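Local structure of C2 toxin component I (Clostridium botulinum, 2J3Z) at residues L109-S114 and D130-Q135; L65-I70 and T407-R412; Q43-E48 and G175-K180; E218-N223 and T294-R299. The protein is the enzymatic component of the binary C2 toxin, an ADP-ribosyltransferase that transfers ADP-ribose from NAD to actin. The protein carries 1 engineered substitution. One frame throughout, in Å; residues are numbered along the deposited sequence.

Overall arrangement
Along the chain, residues 43-48 open interaction 3 and residues 65-70 open interaction 2. Interaction 1 then closes a short loop by folding residues 109-114 back on helix 126-136, within the spans of both. Strand 175-179 closes interaction 3 while interaction 2 is still open, so these two cross. Interaction 4 joins residues 218-223, which leave the eight-stranded sheet, to strand 295-301 of the five-stranded sheet, and lies wholly within the span of interaction 2, which strand 397-411 of that same sheet finally closes. Interactions 2 and 4 touch through Leu65, Ile68 and Asn223; interaction 2 thereby brings an N-terminal helix to the C-terminal sheet.

Interaction 1. Residues L109-S114 and D130-Q135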
loop_
_atom_site.group_PDB
_atom_site.type_symbol
_atom_site.label_atom_id
_atom_site.label_comp_id
_atom_site.label_asym_id
_atom_site.label_seq_id
_atom_site.Cartn_x
_atom_site.Cartn_y
_atom_site.Cartn_z
ATOM N N LEU A 109 -9.658 -2.147 -3.958
ATOM C CA LEU A 109 -10.486 -1.266 -3.135
ATOM C C LEU A 109 -10.975 -2.053 -1.939
ATOM O O LEU A 109 -11.947 -1.674 -1.322
ATOM C CB LEU A 109 -11.704 -0.730 -3.920
ATOM C CG LEU A 109 -11.364 -0.065 -5.268
ATOM C CD1 LEU A 109 -12.574 -0.035 -6.230
ATOM C CD2 LEU A 109 -10.748 1.318 -5.076
ATOM N N GLY A 110 -10.325 -3.173 -1.632
ATOM C CA GLY A 110 -10.695 -3.995 -0.480
ATOM C C GLY A 110 -12.060 -4.636 -0.591
ATOM O O GLY A 110 -12.734 -4.874 0.422
ATOM N N ILE A 111 -12.472 -4.914 -1.831
ATOM C CA ILE A 111 -13.746 -5.583 -2.080
ATOM C C ILE A 111 -13.500 -7.043 -2.451
ATOM O O ILE A 111 -12.871 -7.314 -3.465
ATOM C CB ILE A 111 -14.605 -4.870 -3.181
ATOM C CG1 ILE A 111 -15.001 -3.438 -2.755
ATOM C CG2 ILE A 111 -15.863 -5.704 -3.473
ATOM C CD1 ILE A 111 -15.494 -2.563 -3.913
ATOM N N ASN A 112 -14.005 -7.966 -1.631
ATOM C CA ASN A 112 -13.867 -9.414 -1.884
ATOM C C ASN A 112 -15.126 -10.148 -2.286
ATOM O O ASN A 112 -15.031 -11.254 -2.830
ATOM C CB ASN A 112 -13.323 -10.118 -0.649
ATOM C CG ASN A 112 -12.245 -9.342 -0.008
ATOM O OD1 ASN A 112 -11.228 -9.040 -0.648
ATOM N ND2 ASN A 112 -12.452 -8.965 1.256
ATOM N N PHE A 113 -16.286 -9.569 -1.985
ATOM C CA PHE A 113 -17.564 -10.127 -2.406
ATOM C C PHE A 113 -17.822 -9.797 -3.881
ATOM O O PHE A 113 -17.240 -8.854 -4.419
ATOM C CB PHE A 113 -18.707 -9.610 -1.511
ATOM C CG PHE A 113 -18.741 -8.106 -1.373
ATOM C CD1 PHE A 113 -19.474 -7.320 -2.273
ATOM C CD2 PHE A 113 -18.039 -7.463 -0.337
ATOM C CE1 PHE A 113 -19.501 -5.922 -2.146
ATOM C CE2 PHE A 113 -18.066 -6.051 -0.206
ATOM C CZ PHE A 113 -18.792 -5.289 -1.119
ATOM N N SER A 114 -18.699 -10.579 -4.515
ATOM C CA SER A 114 -19.099 -10.373 -5.913
ATOM C C SER A 114 -19.881 -9.095 -6.035
ATOM O O SER A 114 -20.851 -8.874 -5.282
ATOM C CB SER A 114 -20.050 -11.478 -6.383
ATOM O OG SER A 114 -19.749 -12.715 -5.780
ATOM N N ASP A 130 -24.757 -0.200 -1.711
ATOM C CA ASP A 130 -24.620 0.262 -0.327
ATOM C C ASP A 130 -23.422 -0.362 0.366
ATOM O O ASP A 130 -22.670 0.340 1.038
ATOM C CB ASP A 130 -25.876 -0.019 0.511
ATOM C CG ASP A 130 -25.742 0.503 1.960
ATOM O OD1 ASP A 130 -25.687 1.751 2.162
ATOM O OD2 ASP A 130 -25.682 -0.327 2.896
ATOM N N LYS A 131 -23.236 -1.669 0.198
ATOM C CA LYS A 131 -22.075 -2.335 0.760
ATOM C C LYS A 131 -20.770 -1.797 0.207
ATOM O O LYS A 131 -19.798 -1.689 0.979
ATOM C CB LYS A 131 -22.131 -3.859 0.585
ATOM C CG LYS A 131 -22.847 -4.607 1.718
ATOM C CD LYS A 131 -22.962 -6.123 1.465
ATOM C CE LYS A 131 -24.140 -6.448 0.518
ATOM N NZ LYS A 131 -24.514 -7.909 0.343
ATOM N N VAL A 132 -20.700 -1.473 -1.093
ATOM C CA VAL A 132 -19.408 -0.938 -1.613
ATOM C C VAL A 132 -19.112 0.501 -1.166
ATOM O O VAL A 132 -17.956 0.821 -0.850
ATOM C CB VAL A 132 -19.035 -1.250 -3.117
ATOM C CG1 VAL A 132 -20.055 -2.097 -3.806
ATOM C CG2 VAL A 132 -18.644 0.013 -3.906
ATOM N N ARG A 133 -20.166 1.322 -1.123
ATOM C CA ARG A 133 -20.124 2.670 -0.551
ATOM C C ARG A 133 -19.586 2.643 0.869
ATOM O O ARG A 133 -18.694 3.417 1.199
ATOM C CB ARG A 133 -21.510 3.312 -0.562
ATOM C CG ARG A 133 -22.037 3.618 -1.956
ATOM C CD ARG A 133 -23.241 4.517 -1.826
ATOM N NE ARG A 133 -24.185 4.453 -2.944
ATOM C CZ ARG A 133 -24.669 5.509 -3.598
ATOM N NH1 ARG A 133 -24.279 6.750 -3.276
ATOM N NH2 ARG A 133 -25.535 5.342 -4.573
ATOM N N GLN A 134 -20.101 1.734 1.695
ATOM C CA GLN A 134 -19.606 1.590 3.063
ATOM C C GLN A 134 -18.134 1.222 3.104
ATOM O O GLN A 134 -17.396 1.754 3.930
ATOM C CB GLN A 134 -20.434 0.600 3.900
ATOM C CG GLN A 134 -20.247 0.780 5.449
ATOM C CD GLN A 134 -20.965 2.053 6.057
ATOM O OE1 GLN A 134 -21.651 2.807 5.351
ATOM N NE2 GLN A 134 -20.791 2.265 7.378
ATOM N N GLN A 135 -17.692 0.339 2.216
ATOM C CA GLN A 135 -16.261 0.020 2.194
ATOM C C GLN A 135 -15.366 1.139 1.663
ATOM O O GLN A 135 -14.297 1.411 2.244
ATOM C CB GLN A 135 -15.961 -1.272 1.421
ATOM C CG GLN A 135 -16.113 -2.535 2.277
ATOM C CD GLN A 135 -14.846 -3.371 2.266
ATOM O OE1 GLN A 135 -13.766 -2.831 2.090
ATOM N NE2 GLN A 135 -14.975 -4.699 2.456
#
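Phe113 and Ile111 reach across to helix 126-136, packing a loop on a helix of the N-terminal ADP-ribosyltransferase-like half of the toxin. Ile111 sends its CD1 tip to Val132, where it lies 3.9 Å from CB and 4.1 Å from CG2. The ring of Phe113 comes in beside it: its CZ is 4.0 Å from Lys131 CB, at an oblique angle to the ring, while its CE1 has Val132 CG1 4.2 Å away near the ring plane. With chi1 at 52°, Phe113 CG lies between the backbone N and the carbonyl carbon, which swings the ring toward the helix. Earlier in the segment the carbonyl of Gly110 meets the side-chain amide of Gln135; Gly110 itself takes left-handed backbone angles. Further out, Val132 also touches Ile209 of strand 206-216, the strand that Leu109 meets at Ile211, and Leu109 and Ile111 both lean on Ile136. Asn112 meets Ile333 and Asp334 of helix 326-336 in the C-terminal half. Within the loop, Ile111 CG2 sits 3.7 Å above the plane of the Phe113 ring, over its centre.

Interaction 2. Residues L65-I70 and T407-R412; sequences LTAIEI and TSIINR
Ile70 of helix 65-73 meets Asn411 and Arg412 beside strand 397-411. From its CB the two branches part. CG2, anti to Ile70's own N, presses on Arg412, 3.5 Å from Arg412 N and 3.7 Å from Arg412 CB. CG1 takes the other direction, beside the Ile70 N (chi1 -82°), and carries CD1 over Asn411, where the methyl lies 4.0 Å from Asn411 CA and equally far from Asn411 CB. The amide of Asn411 plays no part in this; its OD1 accepts from Thr414 OG1 and Val413 N, across the turn into strand 414-426. Here the hairpin of strands 397-411 and 414-426 carries a classic beta bulge: Ile410 and Asn411 together face Thr414. The contact thus packs a helix of the N-terminal ADP-ribosyltransferase-like region on the sheet of the C-terminal one. The axes of segments 65-70 and 407-411 cross steeply, at 77° and 7.3 Å apart, and one turn back from Ile70 the small Ala67 allows a close approach. Its CB stands 3.3 Å from Ile409 O and 4.3 Å from Ile409 CG2. The turn leading into the helix is tied to the same strand by polar bonds, Ser63 OG receiving Ile409 N and Phe62 O pairing with Ser408 OG. Beyond the bulge, the side chain of Arg412 touches Asp74, just after the helix.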
loop_
_atom_site.group_PDB
_atom_site.type_symbol
_atom_site.label_atom_id
_atom_site.label_comp_id
_atom_site.label_asym_id
_atom_site.label_seq_id
_atom_site.Cartn_x
_atom_site.Cartn_y
_atom_site.Cartn_z
ATOM N N LEU A 65 15.858 -4.434 1.883
ATOM C CA LEU A 65 16.883 -3.735 1.152
ATOM C C LEU A 65 18.042 -4.656 0.732
ATOM O O LEU A 65 18.653 -4.427 -0.302
ATOM C CB LEU A 65 17.386 -2.586 2.012
ATOM C CG LEU A 65 16.825 -1.166 1.802
ATOM C CD1 LEU A 65 15.589 -1.068 0.922
ATOM C CD2 LEU A 65 16.590 -0.522 3.131
ATOM N N THR A 66 18.303 -5.685 1.542
ATOM C CA THR A 66 19.295 -6.736 1.281
ATOM C C THR A 66 18.918 -7.592 0.064
ATOM O O THR A 66 19.744 -7.873 -0.794
ATOM C CB THR A 66 19.480 -7.604 2.582
ATOM O OG1 THR A 66 20.037 -6.772 3.600
ATOM C CG2 THR A 66 20.424 -8.801 2.375
ATOM N N ALA A 67 17.650 -7.985 0.003
ATOM C CA ALA A 67 17.101 -8.731 -1.108
ATOM C C ALA A 67 17.175 -7.934 -2.399
ATOM O O ALA A 67 17.441 -8.517 -3.461
ATOM C CB ALA A 67 15.674 -9.121 -0.817
ATOM N N ILE A 68 16.949 -6.616 -2.312
ATOM C CA ILE A 68 17.010 -5.723 -3.493
ATOM C C ILE A 68 18.412 -5.794 -4.079
ATOM O O ILE A 68 18.574 -6.005 -5.283
ATOM C CB ILE A 68 16.642 -4.234 -3.200
ATOM C CG1 ILE A 68 15.208 -4.071 -2.661
ATOM C CG2 ILE A 68 16.797 -3.357 -4.458
ATOM C CD1 ILE A 68 14.137 -4.808 -3.467
ATOM N N GLU A 69 19.408 -5.628 -3.214
ATOM C CA GLU A 69 20.801 -5.677 -3.627
ATOM C C GLU A 69 21.180 -7.031 -4.178
ATOM O O GLU A 69 21.912 -7.097 -5.155
ATOM C CB GLU A 69 21.731 -5.292 -2.482
ATOM C CG GLU A 69 21.711 -3.794 -2.185
ATOM C CD GLU A 69 21.926 -2.917 -3.444
ATOM O OE1 GLU A 69 21.006 -2.139 -3.780
ATOM O OE2 GLU A 69 23.006 -3.018 -4.097
ATOM N N ILE A 70 20.687 -8.104 -3.552
ATOM C CA ILE A 70 20.961 -9.457 -4.023
ATOM C C ILE A 70 20.501 -9.496 -5.474
ATOM O O ILE A 70 21.258 -9.928 -6.371
ATOM C CB ILE A 70 20.275 -10.552 -3.140
ATOM C CG1 ILE A 70 21.119 -10.833 -1.879
ATOM C CG2 ILE A 70 20.108 -11.859 -3.893
ATOM C CD1 ILE A 70 20.340 -11.372 -0.655
ATOM N N THR A 407 4.316 -11.779 -3.313
ATOM C CA THR A 407 5.389 -12.757 -3.354
ATOM C C THR A 407 6.668 -12.029 -2.952
ATOM O O THR A 407 7.376 -11.532 -3.818
ATOM C CB THR A 407 5.473 -13.385 -4.738
ATOM O OG1 THR A 407 4.181 -13.899 -5.058
ATOM C CG2 THR A 407 6.495 -14.517 -4.789
ATOM N N SER A 408 6.928 -11.950 -1.635
ATOM C CA SER A 408 8.143 -11.309 -1.098
ATOM C C SER A 408 9.404 -12.065 -1.496
ATOM O O SER A 408 9.412 -13.300 -1.558
ATOM C CB SER A 408 8.101 -11.215 0.423
ATOM O OG SER A 408 9.078 -10.312 0.946
ATOM N N ILE A 409 10.465 -11.318 -1.754
ATOM C CA ILE A 409 11.774 -11.905 -2.078
ATOM C C ILE A 409 12.661 -11.840 -0.841
ATOM O O ILE A 409 12.839 -10.765 -0.264
ATOM C CB ILE A 409 12.463 -11.216 -3.267
ATOM C CG1 ILE A 409 11.469 -11.149 -4.448
ATOM C CG2 ILE A 409 13.909 -11.869 -3.558
ATOM C CD1 ILE A 409 11.920 -11.745 -5.754
ATOM N N ILE A 410 13.189 -13.000 -0.442
ATOM C CA ILE A 410 13.930 -13.132 0.814
ATOM C C ILE A 410 15.436 -13.111 0.553
ATOM O O ILE A 410 16.181 -12.407 1.236
ATOM C CB ILE A 410 13.471 -14.391 1.603
ATOM C CG1 ILE A 410 11.974 -14.282 1.944
ATOM C CG2 ILE A 410 14.271 -14.586 2.894
ATOM C CD1 ILE A 410 11.350 -15.645 2.212
ATOM N N ASN A 411 15.869 -13.871 -0.448
ATOM C CA ASN A 411 17.277 -13.905 -0.849
ATOM C C ASN A 411 17.382 -14.469 -2.255
ATOM O O ASN A 411 16.369 -14.629 -2.903
ATOM C CB ASN A 411 18.141 -14.657 0.186
ATOM C CG ASN A 411 18.073 -16.183 0.047
ATOM O OD1 ASN A 411 17.267 -16.718 -0.708
ATOM N ND2 ASN A 411 18.931 -16.883 0.783
ATOM N N ARG A 412 18.589 -14.770 -2.715
ATOM C CA ARG A 412 18.829 -15.229 -4.093
ATOM C C ARG A 412 17.933 -16.414 -4.474
ATOM O O ARG A 412 17.387 -16.447 -5.559
ATOM C CB ARG A 412 20.331 -15.541 -4.309
ATOM C CG ARG A 412 20.700 -16.046 -5.711
ATOM C CD ARG A 412 22.189 -15.854 -6.133
ATOM N NE ARG A 412 23.196 -16.577 -5.340
ATOM C CZ ARG A 412 23.943 -16.036 -4.364
ATOM N NH1 ARG A 412 24.837 -16.789 -3.714
ATOM N NH2 ARG A 412 23.824 -14.742 -4.045
#

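Interaction 3. Residues Q43-E48 and G175-K180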
loop_
_atom_site.group_PDB
_atom_site.type_symbol
_atom_site.label_atom_id
_atom_site.label_comp_id
_atom_site.label_asym_id
_atom_site.label_seq_id
_atom_site.Cartn_x
_atom_site.Cartn_y
_atom_site.Cartn_z
ATOM N N GLN A 43 6.086 -4.159 -24.074
ATOM C CA GLN A 43 5.583 -5.458 -23.634
ATOM C C GLN A 43 4.447 -5.371 -22.614
ATOM O O GLN A 43 3.831 -6.376 -22.307
ATOM C CB GLN A 43 6.707 -6.263 -23.008
ATOM C CG GLN A 43 7.579 -7.046 -23.944
ATOM C CD GLN A 43 8.677 -7.767 -23.169
ATOM O OE1 GLN A 43 8.805 -8.984 -23.238
ATOM N NE2 GLN A 43 9.464 -7.013 -22.417
ATOM N N LEU A 44 4.202 -4.186 -22.074
ATOM C CA LEU A 44 3.095 -3.948 -21.144
ATOM C C LEU A 44 1.746 -3.977 -21.886
ATOM O O LEU A 44 0.697 -3.962 -21.269
ATOM C CB LEU A 44 3.281 -2.596 -20.437
ATOM C CG LEU A 44 4.474 -2.400 -19.483
ATOM C CD1 LEU A 44 4.562 -0.954 -19.043
ATOM C CD2 LEU A 44 4.364 -3.295 -18.260
ATOM N N LYS A 45 1.786 -4.004 -23.220
ATOM C CA LYS A 45 0.586 -4.248 -24.024
ATOM C C LYS A 45 0.201 -5.743 -23.989
ATOM O O LYS A 45 -0.883 -6.154 -24.438
ATOM C CB LYS A 45 0.832 -3.805 -25.460
ATOM C CG LYS A 45 1.032 -2.295 -25.594
ATOM C CD LYS A 45 1.543 -1.946 -26.968
ATOM C CE LYS A 45 1.773 -0.464 -27.053
ATOM N NZ LYS A 45 2.045 -0.063 -28.458
ATOM N N ASN A 46 1.109 -6.549 -23.451
ATOM C CA ASN A 46 0.880 -7.967 -23.279
ATOM C C ASN A 46 0.369 -8.167 -21.850
ATOM O O ASN A 46 1.018 -7.772 -20.882
ATOM C CB ASN A 46 2.164 -8.739 -23.606
ATOM C CG ASN A 46 2.062 -10.199 -23.279
ATOM O OD1 ASN A 46 1.936 -10.575 -22.106
ATOM N ND2 ASN A 46 2.144 -11.048 -24.305
ATOM N N LYS A 47 -0.810 -8.767 -21.734
ATOM C CA LYS A 47 -1.522 -8.791 -20.464
ATOM C C LYS A 47 -0.822 -9.653 -19.390
ATOM O O LYS A 47 -0.826 -9.295 -18.221
ATOM C CB LYS A 47 -2.982 -9.200 -20.680
ATOM C CG LYS A 47 -3.978 -8.469 -19.751
ATOM C CD LYS A 47 -5.362 -8.330 -20.434
ATOM C CE LYS A 47 -5.350 -7.284 -21.592
ATOM N NZ LYS A 47 -6.349 -7.589 -22.698
ATOM N N GLU A 48 -0.193 -10.749 -19.812
ATOM C CA GLU A 48 0.585 -11.630 -18.917
ATOM C C GLU A 48 1.826 -10.918 -18.381
ATOM O O GLU A 48 2.105 -10.977 -17.195
ATOM C CB GLU A 48 1.014 -12.929 -19.629
ATOM C CG GLU A 48 -0.093 -13.640 -20.429
ATOM C CD GLU A 48 -0.018 -13.376 -21.952
ATOM O OE1 GLU A 48 -0.720 -12.440 -22.422
ATOM O OE2 GLU A 48 0.742 -14.094 -22.674
ATOM N N GLY A 175 3.700 8.073 -19.555
ATOM C CA GLY A 175 3.904 7.667 -20.924
ATOM C C GLY A 175 2.555 7.378 -21.534
ATOM O O GLY A 175 1.538 7.291 -20.828
ATOM N N VAL A 176 2.527 7.270 -22.858
ATOM C CA VAL A 176 1.296 6.872 -23.516
ATOM C C VAL A 176 1.520 5.605 -24.330
ATOM O O VAL A 176 2.519 5.465 -25.079
ATOM C CB VAL A 176 0.591 7.977 -24.372
ATOM C CG1 VAL A 176 0.483 9.315 -23.640
ATOM C CG2 VAL A 176 1.296 8.191 -25.618
ATOM N N LEU A 177 0.573 4.690 -24.141
ATOM C CA LEU A 177 0.529 3.448 -24.864
ATOM C C LEU A 177 -0.713 3.434 -25.725
ATOM O O LEU A 177 -1.840 3.755 -25.286
ATOM C CB LEU A 177 0.559 2.250 -23.909
ATOM C CG LEU A 177 1.857 2.084 -23.103
ATOM C CD1 LEU A 177 1.680 1.063 -21.969
ATOM C CD2 LEU A 177 3.034 1.723 -24.008
ATOM N N ASN A 178 -0.466 3.071 -26.970
ATOM C CA ASN A 178 -1.485 2.921 -27.965
ATOM C C ASN A 178 -1.452 1.472 -28.448
ATOM O O ASN A 178 -0.504 1.066 -29.114
ATOM C CB ASN A 178 -1.168 3.892 -29.103
ATOM C CG ASN A 178 -2.204 3.890 -30.179
ATOM O OD1 ASN A 178 -2.011 3.323 -31.244
ATOM N ND2 ASN A 178 -3.314 4.532 -29.916
ATOM N N ASP A 179 -2.451 0.682 -28.072
ATOM C CA ASP A 179 -2.637 -0.644 -28.679
ATOM C C ASP A 179 -4.094 -0.987 -28.889
ATOM O O ASP A 179 -4.922 -0.837 -27.977
ATOM C CB ASP A 179 -1.980 -1.786 -27.868
ATOM C CG ASP A 179 -2.721 -2.098 -26.570
ATOM O OD1 ASP A 179 -3.462 -1.222 -26.106
ATOM O OD2 ASP A 179 -2.567 -3.202 -26.006
ATOM N N LYS A 180 -4.393 -1.444 -30.099
ATOM C CA LYS A 180 -5.617 -2.190 -30.359
ATOM C C LYS A 180 -6.848 -1.562 -29.669
ATOM O O LYS A 180 -7.437 -2.145 -28.731
ATOM C CB LYS A 180 -5.407 -3.626 -29.851
ATOM C CG LYS A 180 -5.603 -4.710 -30.885
ATOM C CD LYS A 180 -5.982 -6.017 -30.192
ATOM C CE LYS A 180 -7.509 -6.091 -29.964
ATOM N NZ LYS A 180 -7.847 -6.933 -28.768
#
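Lys45, in a short 3-10 turn ahead of helix 47-59, brings its CA to 6.7 Å from that of Asp179 in strand 175-179, the outer strand of a beta hairpin at the edge of the eight-stranded sheet. From there the extended lysine chain and the Asp179 side chain run alongside each other, pointing opposite ways, with Lys45 CD 3.6 Å from Asp179 CB and Lys45 CB 3.5 Å from Asp179 OD2. Farther along, Lys45 CE packs on Leu177 CD2 at 4.0 Å, and Leu177 CD1 in turn meets Leu44 CB. Lys45 NZ donates a hydrogen bond to Asn178 O at 2.9 Å, from 46° above the carbonyl plane. Glu26 OE1 of helix 15-31 joins the two: it forms a salt bridge with Lys45 NZ and accepts the backbone N-H of Asn178. Asp179 OD2 stays 6.1 Å from Lys45 NZ, which suggests that the lysine's charge is balanced chiefly by Glu26, with Asp179 adding at most a longer-range electrostatic pull.

Interaction 4. Residues E218-N223 and T294-R299. With SO4 (sulfate ion), chain M.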
loop_
_atom_site.group_PDB
_atom_site.type_symbol
_atom_site.label_atom_id
_atom_site.label_comp_id
_atom_site.label_asym_id
_atom_site.label_seq_id
_atom_site.Cartn_x
_atom_site.Cartn_y
_atom_site.Cartn_z
ATOM N N GLU A 218 -0.113 8.773 -0.494
ATOM C CA GLU A 218 0.187 8.661 0.934
ATOM C C GLU A 218 1.682 8.848 1.162
ATOM O O GLU A 218 2.495 8.479 0.316
ATOM C CB GLU A 218 -0.245 7.286 1.452
ATOM C CG GLU A 218 -1.757 7.127 1.452
ATOM C CD GLU A 218 -2.239 5.857 2.136
ATOM O OE1 GLU A 218 -2.797 5.933 3.255
ATOM O OE2 GLU A 218 -2.067 4.781 1.536
ATOM N N LEU A 219 2.021 9.422 2.313
ATOM C CA LEU A 219 3.376 9.457 2.808
ATOM C C LEU A 219 3.799 8.057 3.269
ATOM O O LEU A 219 3.485 7.624 4.385
ATOM C CB LEU A 219 3.511 10.490 3.918
ATOM C CG LEU A 219 4.912 10.740 4.475
ATOM C CD1 LEU A 219 5.852 11.202 3.367
ATOM C CD2 LEU A 219 4.847 11.748 5.607
ATOM N N ASP A 220 4.527 7.368 2.390
ATOM C CA ASP A 220 4.850 5.970 2.576
ATOM C C ASP A 220 6.249 5.725 2.031
ATOM O O ASP A 220 6.536 6.038 0.872
ATOM C CB ASP A 220 3.812 5.105 1.831
ATOM C CG ASP A 220 3.973 3.611 2.053
ATOM O OD1 ASP A 220 4.989 3.121 2.631
ATOM O OD2 ASP A 220 3.044 2.911 1.601
ATOM N N PHE A 221 7.111 5.156 2.875
ATOM C CA PHE A 221 8.509 4.962 2.499
ATOM C C PHE A 221 8.826 3.540 2.063
ATOM O O PHE A 221 9.957 3.241 1.721
ATOM C CB PHE A 221 9.406 5.427 3.652
ATOM C CG PHE A 221 9.187 6.869 4.020
ATOM C CD1 PHE A 221 8.571 7.208 5.227
ATOM C CD2 PHE A 221 9.547 7.891 3.123
ATOM C CE1 PHE A 221 8.353 8.538 5.569
ATOM C CE2 PHE A 221 9.304 9.238 3.447
ATOM C CZ PHE A 221 8.715 9.557 4.687
ATOM N N TYR A 222 7.805 2.682 2.040
ATOM C CA TYR A 222 7.965 1.263 1.696
ATOM C C TYR A 222 9.179 0.630 2.397
ATOM O O TYR A 222 9.321 0.757 3.623
ATOM C CB TYR A 222 7.974 1.107 0.162
ATOM C CG TYR A 222 6.660 1.595 -0.395
ATOM C CD1 TYR A 222 5.502 0.827 -0.230
ATOM C CD2 TYR A 222 6.552 2.841 -1.052
ATOM C CE1 TYR A 222 4.255 1.254 -0.726
ATOM C CE2 TYR A 222 5.299 3.286 -1.545
ATOM C CZ TYR A 222 4.163 2.478 -1.368
ATOM O OH TYR A 222 2.918 2.863 -1.830
ATOM N N ASN A 223 10.059 -0.021 1.644
ATOM C CA ASN A 223 11.213 -0.701 2.256
ATOM C C ASN A 223 12.427 0.198 2.460
ATOM O O ASN A 223 13.359 -0.166 3.182
ATOM C CB ASN A 223 11.587 -1.977 1.463
ATOM C CG ASN A 223 11.873 -1.693 0.008
ATOM O OD1 ASN A 223 11.446 -0.666 -0.535
ATOM N ND2 ASN A 223 12.593 -2.604 -0.647
ATOM N N THR A 294 -0.323 12.518 8.945
ATOM C CA THR A 294 -0.709 11.151 8.585
ATOM C C THR A 294 0.372 10.442 7.744
ATOM O O THR A 294 0.828 10.986 6.723
ATOM C CB THR A 294 -2.057 11.152 7.818
ATOM O OG1 THR A 294 -3.073 11.730 8.654
ATOM C CG2 THR A 294 -2.454 9.744 7.434
ATOM N N LEU A 295 0.789 9.244 8.173
ATOM C CA LEU A 295 1.746 8.469 7.387
ATOM C C LEU A 295 1.629 6.954 7.551
ATOM O O LEU A 295 0.920 6.454 8.421
ATOM C CB LEU A 295 3.176 8.896 7.700
ATOM C CG LEU A 295 3.748 8.311 8.994
ATOM C CD1 LEU A 295 5.240 8.182 8.857
ATOM C CD2 LEU A 295 3.345 9.176 10.188
ATOM N N ILE A 296 2.351 6.240 6.696
ATOM C CA ILE A 296 2.386 4.798 6.759
ATOM C C ILE A 296 3.638 4.323 7.515
ATOM O O ILE A 296 4.779 4.786 7.258
ATOM C CB ILE A 296 2.299 4.157 5.353
ATOM C CG1 ILE A 296 1.147 4.769 4.546
ATOM C CG2 ILE A 296 2.136 2.662 5.456
ATOM C CD1 ILE A 296 -0.249 4.366 5.033
ATOM N N ALA A 297 3.397 3.420 8.466
ATOM C CA ALA A 297 4.457 2.754 9.191
ATOM C C ALA A 297 4.103 1.274 9.141
ATOM O O ALA A 297 2.968 0.907 8.852
ATOM C CB ALA A 297 4.576 3.268 10.594
ATOM N N TYR A 298 5.093 0.435 9.395
ATOM C CA TYR A 298 4.989 -1.003 9.171
ATOM C C TYR A 298 5.279 -1.821 10.418
ATOM O O TYR A 298 6.174 -1.477 11.212
ATOM C CB TYR A 298 5.996 -1.395 8.080
ATOM C CG TYR A 298 5.602 -0.870 6.727
ATOM C CD1 TYR A 298 6.082 0.348 6.248
ATOM C CD2 TYR A 298 4.721 -1.592 5.927
ATOM C CE1 TYR A 298 5.688 0.823 4.988
ATOM C CE2 TYR A 298 4.347 -1.148 4.683
ATOM C CZ TYR A 298 4.812 0.050 4.205
ATOM O OH TYR A 298 4.388 0.451 2.940
ATOM N N ARG A 299 4.546 -2.918 10.548
ATOM C CA ARG A 299 4.767 -3.883 11.612
ATOM C C ARG A 299 4.607 -5.278 11.034
ATOM O O ARG A 299 3.499 -5.700 10.721
ATOM C CB ARG A 299 3.755 -3.674 12.755
ATOM C CG ARG A 299 3.963 -4.557 13.938
ATOM C CD ARG A 299 3.038 -4.161 15.134
ATOM N NE ARG A 299 3.023 -5.255 16.111
ATOM C CZ ARG A 299 3.987 -5.521 16.991
ATOM N NH1 ARG A 299 3.861 -6.564 17.799
ATOM N NH2 ARG A 299 5.068 -4.758 17.058
HETATM S S SO4 M . 6.683 -7.586 19.967
HETATM O O1 SO4 M . 5.223 -7.630 19.982
HETATM O O2 SO4 M . 7.232 -8.138 18.721
HETATM O O3 SO4 M . 7.106 -6.179 20.061
HETATM O O4 SO4 M . 7.206 -8.397 21.067
HETATM O O HOH W 1 0.015 10.077 4.148
HETATM O O HOH W 2 6.681 4.280 5.674
#
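Leu219 and Ile296 join the two segments by a backbone hydrogen bond, Ile296 N giving to Leu219 O at 2.9 Å and nearly straight (165°). A water on each side extends the pairing: one bridges Leu219 N to Thr294 O, the other Phe221 N to Ile296 O. Asp220 OD1 is gripped twice. Tyr298 OH donates to its syn lone pair at 2.8 Å, in the plane of the tyrosine ring, and Tyr222 N reaches it at 2.9 Å from 40° above the carboxylate plane, closing an Asx turn. The Tyr222 ring lies against the carboxylate, with Asp220 CG 3.5 Å above the ring plane, over its centre. Asp220 OD2 is held by Arg366 NE in a salt bridge, which would favour a charged carboxylate. Glu218 binds Arg366, Arg368 and Thr142, while Ile296 CD1 rests 3.5 Å from its OE1. Arg299 NH1 donates to sulfate O1 at 2.8 Å, and its NH2 to Ser348 O, a pairing consistent with the arginine and Ser-Thr-Ser elements of this enzyme family. The sulfate, probably from the crystallisation liquor, is also held by Arg265 NH1. Strand 295-301 is outermost in its sheet: Leu295, Ala297 and Arg299 pair with strand 363-369, residues 218-223 cover the first part of the other edge, Tyr298 pairs with Ser350 of strand 347-350 farther along, and Trp229 of helix 228-234 touches both Leu219 and Leu295.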